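Local coordinates for protein galactan 1,3-beta-galactosidase (Phanerochaete chrysosporium, PDB 7BYS) that probably acts as an exo-enzyme that releases galactose from the ends of beta-1,3-galactan chains, with a carbohydrate-binding module attached to its catalytic domain, at residues Lys38-Asn41 with Phe45-Val48; Val79-Lys84 with Ser103-Ala108; Phe98-Ser103 with Lys125-Pro130. One frame throughout, in Å; residues are numbered along the deposited sequence.

Contact 1: residues Lys38-Asn41 with Phe45-Val48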
loop_
_atom_site.group_PDB
_atom_site.type_symbol
_atom_site.label_atom_id
_atom_site.label_comp_id
_atom_site.label_asym_id
_atom_site.label_seq_id
_atom_site.Cartn_x
_atom_site.Cartn_y
_atom_site.Cartn_z
ATOM N N LYS A 38 -1.036 1.653 13.926
ATOM C CA LYS A 38 -2.479 1.586 14.116
ATOM C C LYS A 38 -2.878 0.317 14.861
ATOM O O LYS A 38 -3.976 -0.194 14.674
ATOM C CB LYS A 38 -3.206 1.704 12.778
ATOM C CG LYS A 38 -2.970 3.052 12.100
ATOM C CD LYS A 38 -3.696 3.173 10.761
ATOM C CE LYS A 38 -4.483 4.487 10.665
ATOM N NZ LYS A 38 -3.666 5.711 10.961
ATOM N N SER A 39 -2.003 -0.181 15.741
ATOM C CA SER A 39 -2.206 -1.505 16.325
ATOM C C SER A 39 -3.435 -1.590 17.218
ATOM O O SER A 39 -3.888 -2.701 17.511
ATOM C CB SER A 39 -0.973 -1.944 17.106
ATOM O OG SER A 39 -0.685 -1.000 18.109
ATOM N N HIS A 40 -3.984 -0.465 17.667
ATOM C CA HIS A 40 -5.229 -0.517 18.424
ATOM C C HIS A 40 -6.432 -0.057 17.606
ATOM O O HIS A 40 -7.456 0.363 18.162
ATOM C CB HIS A 40 -5.086 0.171 19.779
ATOM C CG HIS A 40 -4.164 -0.563 20.705
ATOM N ND1 HIS A 40 -3.183 0.064 21.445
ATOM C CD2 HIS A 40 -4.051 -1.886 20.976
ATOM C CE1 HIS A 40 -2.521 -0.840 22.149
ATOM N NE2 HIS A 40 -3.028 -2.030 21.881
ATOM N N ASN A 41 -6.327 -0.170 16.281
ATOM C CA ASN A 41 -7.437 0.052 15.361
ATOM C C ASN A 41 -8.001 1.459 15.476
ATOM O O ASN A 41 -9.200 1.680 15.298
ATOM C CB ASN A 41 -8.525 -1.013 15.511
ATOM C CG ASN A 41 -7.978 -2.411 15.353
ATOM O OD1 ASN A 41 -7.317 -2.725 14.358
ATOM N ND2 ASN A 41 -8.224 -3.260 16.342
ATOM N N PHE A 45 -3.464 9.246 16.943
ATOM C CA PHE A 45 -2.022 9.054 16.999
ATOM C C PHE A 45 -1.633 8.129 18.144
ATOM O O PHE A 45 -1.941 8.406 19.312
ATOM C CB PHE A 45 -1.344 10.406 17.163
ATOM C CG PHE A 45 0.158 10.341 17.181
ATOM C CD1 PHE A 45 0.847 9.526 16.291
ATOM C CD2 PHE A 45 0.885 11.128 18.061
ATOM C CE1 PHE A 45 2.221 9.492 16.286
ATOM C CE2 PHE A 45 2.268 11.094 18.055
ATOM C CZ PHE A 45 2.934 10.267 17.177
ATOM N N LYS A 46 -0.948 7.042 17.806
ATOM C CA LYS A 46 -0.260 6.194 18.764
ATOM C C LYS A 46 1.250 6.328 18.664
ATOM O O LYS A 46 1.915 6.546 19.679
ATOM C CB LYS A 46 -0.659 4.725 18.570
ATOM C CG LYS A 46 0.082 3.774 19.506
ATOM C CD LYS A 46 -0.400 2.343 19.325
ATOM C CE LYS A 46 0.412 1.375 20.171
ATOM N NZ LYS A 46 0.049 1.476 21.612
ATOM N N ALA A 47 1.814 6.205 17.456
ATOM C CA ALA A 47 3.246 6.399 17.272
ATOM C C ALA A 47 3.554 6.472 15.787
ATOM O O ALA A 47 2.808 5.948 14.952
ATOM C CB ALA A 47 4.048 5.253 17.894
ATOM N N VAL A 48 4.672 7.121 15.467
ATOM C CA VAL A 48 5.351 6.890 14.195
ATOM C C VAL A 48 6.377 5.798 14.474
ATOM O O VAL A 48 7.301 6.000 15.267
ATOM C CB VAL A 48 6.020 8.160 13.649
ATOM C CG1 VAL A 48 6.824 7.827 12.380
ATOM C CG2 VAL A 48 4.982 9.233 13.337
#
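Ser39 and His40 are the two central residues of a type I beta turn, closed by the bond from Asn41 N to Lys38 O (2.8 Å), and both touch Lys46, which reaches across from segment Phe45-Val48. The Lys46 chain is straight for most of its length, with CG anti to the backbone N (chi1 177°), and bends at the last torsion. Its outer part therefore lies beside the turn: CE comes to 3.3 Å from Ser39 OG, and NZ stands 3.5 Å from His40 CE1. NZ approaches the imidazole obliquely, and neither approach is a hydrogen bond. The polar partner of Ser39 OG is instead Asp37 OD1, and Lys46 also touches Asp37. Within the turn, Ser39 OG sits over the centre of the His40 ring, 4.3 Å above its plane, so the hydroxyl lies close to both the imidazole and the lysine chain. Replacing Lys46 by an alanine would probably strip Ser39 and His40 of their cover on this side and leave the imidazole freer to turn. Only 128 Å² is buried in all, and the contact lies at the surface of the domain. The arrangement belongs to the loop joining antiparallel strands 30-36 and 48-53, a hairpin connection within one four-stranded blade of the five-bladed beta-propeller characteristic of glycoside hydrolase family 43.

Contact 2: residues Val79-Lys84 with Ser103-Ala108; sequences VVERPK and SNYGAA
Tyr105 reaches from the loop after strand 93-101 to Glu81 and Val79 on strand 79-88, the first strand of a four-stranded blade in the GH43 five-bladed beta-propeller. In such blades the first strand lies nearest the central axis, which agrees with Glu81 and Arg82 binding galactose in another structure of this protein. The Tyr105 side chain can be followed outward. CB and CG make no contact with the strand; with CG anti to the carbonyl carbon (chi1 -66°) they carry the ring over to it. The first ring atom to meet the strand is CE1, which packs against Val79 CG1 at 3.9 Å and has Glu81 OE1 3.6 Å away. CZ follows, 3.5 Å from Glu81 OE2. At the tip, OH donates to Glu81 OE2 in a very short hydrogen bond of 2.5 Å. The glutamate comes to the ring edge, with CD in the ring plane, while its carboxylate is turned 42° from that plane. Tyr105 thus holds one oxygen of a sugar-binding carboxylate, and His99 of the adjacent strand also touches Glu81. The side chain of Asp137, another residue that binds galactose in a structure of this protein, is about 5 Å from that of Glu81. Farther back, Val79 CG2 lies 4.0 Å from Ser103 CA, in the loop that follows strand 93-101. That loop bends round Tyr105 in an Asx turn: Gly106 N donates to Asn104 OD1 at 2.9 Å with an N-H...O angle of 143°, the donor standing above the amide plane and not on a lone pair.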
loop_
_atom_site.group_PDB
_atom_site.type_symbol
_atom_site.label_atom_id
_atom_site.label_comp_id
_atom_site.label_asym_id
_atom_site.label_seq_id
_atom_site.Cartn_x
_atom_site.Cartn_y
_atom_site.Cartn_z
ATOM N N VAL A 79 -4.427 13.603 14.973
ATOM C CA VAL A 79 -4.099 12.819 13.787
ATOM C C VAL A 79 -2.652 13.097 13.390
ATOM O O VAL A 79 -2.239 14.259 13.278
ATOM C CB VAL A 79 -5.055 13.157 12.635
ATOM C CG1 VAL A 79 -4.561 12.549 11.336
ATOM C CG2 VAL A 79 -6.471 12.676 12.959
ATOM N N VAL A 80 -1.879 12.031 13.193
ATOM C CA VAL A 80 -0.525 12.115 12.649
ATOM C C VAL A 80 -0.465 11.094 11.528
ATOM O O VAL A 80 -0.555 9.887 11.789
ATOM C CB VAL A 80 0.546 11.813 13.706
ATOM C CG1 VAL A 80 1.912 11.648 13.039
ATOM C CG2 VAL A 80 0.598 12.917 14.755
ATOM N N GLU A 81 -0.337 11.565 10.280
ATOM C CA GLU A 81 -0.460 10.680 9.132
ATOM C C GLU A 81 0.680 10.885 8.150
ATOM O O GLU A 81 1.246 11.977 8.041
ATOM C CB GLU A 81 -1.801 10.869 8.401
ATOM C CG GLU A 81 -2.976 10.236 9.172
ATOM C CD GLU A 81 -4.336 10.516 8.564
ATOM O OE1 GLU A 81 -4.420 11.241 7.556
ATOM O OE2 GLU A 81 -5.339 10.009 9.107
ATOM N N ARG A 82 0.982 9.815 7.421
ATOM C CA ARG A 82 1.893 9.839 6.286
ATOM C C ARG A 82 3.258 10.473 6.602
ATOM O O ARG A 82 3.686 11.400 5.929
ATOM C CB ARG A 82 1.245 10.495 5.073
ATOM C CG ARG A 82 0.021 9.711 4.584
ATOM C CD ARG A 82 -0.689 10.383 3.410
ATOM N NE ARG A 82 -1.883 9.621 3.026
ATOM C CZ ARG A 82 -1.875 8.510 2.294
ATOM N NH1 ARG A 82 -0.746 8.019 1.799
ATOM N NH2 ARG A 82 -3.025 7.902 2.027
ATOM N N PRO A 83 3.955 9.973 7.628
ATOM C CA PRO A 83 5.277 10.521 7.939
ATOM C C PRO A 83 6.248 10.306 6.783
ATOM O O PRO A 83 6.155 9.334 6.034
ATOM C CB PRO A 83 5.708 9.712 9.165
ATOM C CG PRO A 83 5.021 8.373 8.966
ATOM C CD PRO A 83 3.677 8.736 8.386
ATOM N N LYS A 84 7.188 11.236 6.649
ATOM C CA LYS A 84 8.225 11.195 5.622
ATOM C C LYS A 84 9.479 11.751 6.281
ATOM O O LYS A 84 9.383 12.674 7.091
ATOM C CB LYS A 84 7.840 12.096 4.419
ATOM C CG LYS A 84 6.486 11.765 3.764
ATOM C CD LYS A 84 6.530 10.485 2.944
ATOM C CE LYS A 84 5.111 10.030 2.605
ATOM N NZ LYS A 84 4.526 9.108 3.655
ATOM N N SER A 103 -9.208 15.307 14.757
ATOM C CA SER A 103 -9.907 14.088 14.368
ATOM C C SER A 103 -10.954 14.337 13.285
ATOM O O SER A 103 -11.319 13.400 12.570
ATOM C CB SER A 103 -10.557 13.429 15.586
ATOM O OG SER A 103 -11.461 14.323 16.213
ATOM N N ASN A 104 -11.450 15.567 13.146
ATOM C CA ASN A 104 -12.395 15.894 12.084
ATOM C C ASN A 104 -11.719 16.417 10.818
ATOM O O ASN A 104 -12.412 16.851 9.892
ATOM C CB ASN A 104 -13.486 16.860 12.585
ATOM C CG ASN A 104 -12.960 18.245 12.927
ATOM O OD1 ASN A 104 -11.798 18.573 12.689
ATOM N ND2 ASN A 104 -13.831 19.073 13.496
ATOM N N TYR A 105 -10.382 16.394 10.768
ATOM C CA TYR A 105 -9.601 16.849 9.615
ATOM C C TYR A 105 -9.841 18.319 9.273
ATOM O O TYR A 105 -9.636 18.745 8.130
ATOM C CB TYR A 105 -9.794 15.935 8.400
ATOM C CG TYR A 105 -9.245 14.557 8.642
ATOM C CD1 TYR A 105 -7.904 14.278 8.407
ATOM C CD2 TYR A 105 -10.050 13.541 9.134
ATOM C CE1 TYR A 105 -7.385 13.023 8.630
ATOM C CE2 TYR A 105 -9.538 12.280 9.368
ATOM C CZ TYR A 105 -8.203 12.025 9.112
ATOM O OH TYR A 105 -7.693 10.769 9.348
ATOM N N GLY A 106 -10.254 19.122 10.252
ATOM C CA GLY A 106 -10.503 20.527 10.019
ATOM C C GLY A 106 -9.315 21.442 10.181
ATOM O O GLY A 106 -9.396 22.606 9.783
ATOM N N ALA A 107 -8.213 20.957 10.759
ATOM C CA ALA A 107 -7.040 21.787 11.028
ATOM C C ALA A 107 -6.092 21.885 9.835
ATOM O O ALA A 107 -5.506 22.950 9.610
ATOM C CB ALA A 107 -6.290 21.260 12.254
ATOM N N ALA A 108 -5.922 20.793 9.081
ATOM C CA ALA A 108 -5.189 20.780 7.811
ATOM C C ALA A 108 -3.805 21.428 7.911
ATOM O O ALA A 108 -3.504 22.412 7.238
ATOM C CB ALA A 108 -6.020 21.413 6.694
#

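Contact 3: residues Phe98-Ser103 with Lys125-Pro130; sequences FHSDSS and KGSFKP
Ser100 and Ser127 are the closest pair of the two backbones, their CA atoms 6.5 Å apart, although strands 93-101 and 123-128 are not neighbours in their sheet. Each is paired antiparallel with strand 109-115, so the two run in the same general sense; Ser100 is bonded through its backbone to Met109, and Lys125 to Val112. The contact itself is made by two short side chains that point at each other. With chi1 at 173° the Ser100 hydroxyl swings away from its backbone N and toward Ser127, whose own OG stands anti to the carbonyl carbon. The hydroxyl oxygens come to 2.8 Å (Ser100 OG to Ser127 OG), within hydrogen-bonding distance, but Ser127 OG has its stronger polar partner in Tyr124 OH, and the geometry does not settle whether its proton is given to Ser100. Behind the oxygens, Ser100 CB and Ser127 CB are 3.9 Å apart. The two side chains thus meet directly between the second and fourth strands of one antiparallel propeller blade. On the other side of strand 93-101, His99 NE2 donates to Asp101 OD2 at 2.6 Å, with an N-H...O angle of 161°. Asp101 OD2 receives this proton on its anti lone pair and lies nearly in the imidazole plane, which fixes the rotation of the His99 ring. The other oxygen of this buried carboxylate, Asp101 OD1, accepts from Ser102 N at 2.9 Å, again on its anti lone pair, and also from the backbone N of Ala108.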
loop_
_atom_site.group_PDB
_atom_site.type_symbol
_atom_site.label_atom_id
_atom_site.label_comp_id
_atom_site.label_asym_id
_atom_site.label_seq_id
_atom_site.Cartn_x
_atom_site.Cartn_y
_atom_site.Cartn_z
ATOM N N PHE A 98 4.934 15.406 8.541
ATOM C CA PHE A 98 3.736 14.579 8.577
ATOM C C PHE A 98 2.506 15.463 8.456
ATOM O O PHE A 98 2.558 16.671 8.689
ATOM C CB PHE A 98 3.680 13.703 9.840
ATOM C CG PHE A 98 3.833 14.463 11.140
ATOM C CD1 PHE A 98 5.089 14.662 11.699
ATOM C CD2 PHE A 98 2.720 14.944 11.808
ATOM C CE1 PHE A 98 5.233 15.330 12.913
ATOM C CE2 PHE A 98 2.860 15.619 13.025
ATOM C CZ PHE A 98 4.114 15.816 13.569
ATOM N N HIS A 99 1.389 14.839 8.090
ATOM C CA HIS A 99 0.096 15.506 8.116
ATOM C C HIS A 99 -0.357 15.557 9.570
ATOM O O HIS A 99 -0.475 14.512 10.225
ATOM C CB HIS A 99 -0.888 14.717 7.253
ATOM C CG HIS A 99 -2.313 15.183 7.336
ATOM N ND1 HIS A 99 -3.346 14.437 6.813
ATOM C CD2 HIS A 99 -2.880 16.307 7.841
ATOM C CE1 HIS A 99 -4.491 15.069 7.008
ATOM N NE2 HIS A 99 -4.238 16.204 7.635
ATOM N N SER A 100 -0.560 16.770 10.078
ATOM C CA SER A 100 -0.965 17.003 11.457
ATOM C C SER A 100 -2.397 17.526 11.437
ATOM O O SER A 100 -2.697 18.494 10.730
ATOM C CB SER A 100 -0.005 18.016 12.081
ATOM O OG SER A 100 -0.430 18.416 13.375
ATOM N N ASP A 101 -3.294 16.870 12.170
ATOM C CA ASP A 101 -4.686 17.289 12.078
ATOM C C ASP A 101 -5.436 16.990 13.369
ATOM O O ASP A 101 -4.929 16.321 14.279
ATOM C CB ASP A 101 -5.393 16.652 10.869
ATOM C CG ASP A 101 -6.205 17.662 10.067
ATOM O OD1 ASP A 101 -6.952 18.450 10.698
ATOM O OD2 ASP A 101 -6.083 17.691 8.820
ATOM N N SER A 102 -6.648 17.540 13.436
ATOM C CA SER A 102 -7.665 17.155 14.401
ATOM C C SER A 102 -8.435 15.948 13.871
ATOM O O SER A 102 -8.350 15.594 12.693
ATOM C CB SER A 102 -8.614 18.330 14.655
ATOM O OG SER A 102 -9.246 18.744 13.459
ATOM N N SER A 103 -9.208 15.307 14.757
ATOM C CA SER A 103 -9.907 14.088 14.368
ATOM C C SER A 103 -10.954 14.337 13.285
ATOM O O SER A 103 -11.319 13.400 12.570
ATOM C CB SER A 103 -10.557 13.429 15.586
ATOM O OG SER A 103 -11.461 14.323 16.213
ATOM N N LYS A 125 8.601 19.892 16.617
ATOM C CA LYS A 125 8.860 21.321 16.553
ATOM C C LYS A 125 7.597 22.151 16.414
ATOM O O LYS A 125 7.677 23.384 16.456
ATOM C CB LYS A 125 9.783 21.645 15.370
ATOM C CG LYS A 125 11.142 20.963 15.416
ATOM C CD LYS A 125 11.937 21.388 16.644
ATOM C CE LYS A 125 13.376 21.726 16.280
ATOM N NZ LYS A 125 13.465 22.708 15.154
ATOM N N GLY A 126 6.441 21.517 16.245
ATOM C CA GLY A 126 5.221 22.261 16.025
ATOM C C GLY A 126 4.548 21.982 14.696
ATOM O O GLY A 126 5.152 21.429 13.763
ATOM N N SER A 127 3.280 22.367 14.607
ATOM C CA SER A 127 2.493 22.211 13.394
ATOM C C SER A 127 2.077 23.569 12.840
ATOM O O SER A 127 1.924 24.542 13.590
ATOM C CB SER A 127 1.255 21.353 13.661
ATOM O OG SER A 127 1.635 20.077 14.157
ATOM N N PHE A 128 1.877 23.628 11.522
ATOM C CA PHE A 128 1.527 24.887 10.877
ATOM C C PHE A 128 0.887 24.631 9.514
ATOM O O PHE A 128 0.937 23.520 8.978
ATOM C CB PHE A 128 2.753 25.804 10.750
ATOM C CG PHE A 128 3.885 25.203 9.947
ATOM C CD1 PHE A 128 4.839 24.390 10.546
ATOM C CD2 PHE A 128 3.986 25.447 8.596
ATOM C CE1 PHE A 128 5.872 23.846 9.802
ATOM C CE2 PHE A 128 5.016 24.901 7.847
ATOM C CZ PHE A 128 5.955 24.102 8.457
ATOM N N LYS A 129 0.248 25.683 8.972
ATOM C CA LYS A 129 -0.278 25.659 7.610
ATOM C C LYS A 129 0.774 26.203 6.656
ATOM O O LYS A 129 1.202 27.358 6.818
ATOM C CB LYS A 129 -1.523 26.518 7.504
ATOM C CG LYS A 129 -2.774 25.913 8.126
ATOM C CD LYS A 129 -3.998 26.740 7.744
ATOM C CE LYS A 129 -5.293 26.080 8.173
ATOM N NZ LYS A 129 -5.569 24.851 7.393
ATOM N N PRO A 130 1.197 25.438 5.647
ATOM C CA PRO A 130 2.239 25.918 4.724
ATOM C C PRO A 130 1.753 27.093 3.882
ATOM O O PRO A 130 0.728 27.012 3.197
ATOM C CB PRO A 130 2.538 24.694 3.853
ATOM C CG PRO A 130 1.330 23.842 3.965
ATOM C CD PRO A 130 0.774 24.062 5.344
#

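Contacts 2 and 3 form one unit, their centres 6 Å apart: they share Ser103, and adjacent strands join them through Val79 N to Asp101 O at 2.8 Å. Asp101 OD1 also takes Ala107 N at 2.8 Å, fastening the Tyr105 loop of contact 2 to the strand of contact 3. Contact 1 belongs to the preceding blade, its centre about 13 Å from that of contact 2, which it meets where Phe45 CD1 packs 3.5 Å from Val80 CB. It does not touch contact 3, about 6 Å away between nearest atoms. Only contact 2 contains galactose-binding residues; from the side chain of Glu81, that of Ser100 is about 8 Å away and that of Lys46 about 11 Å.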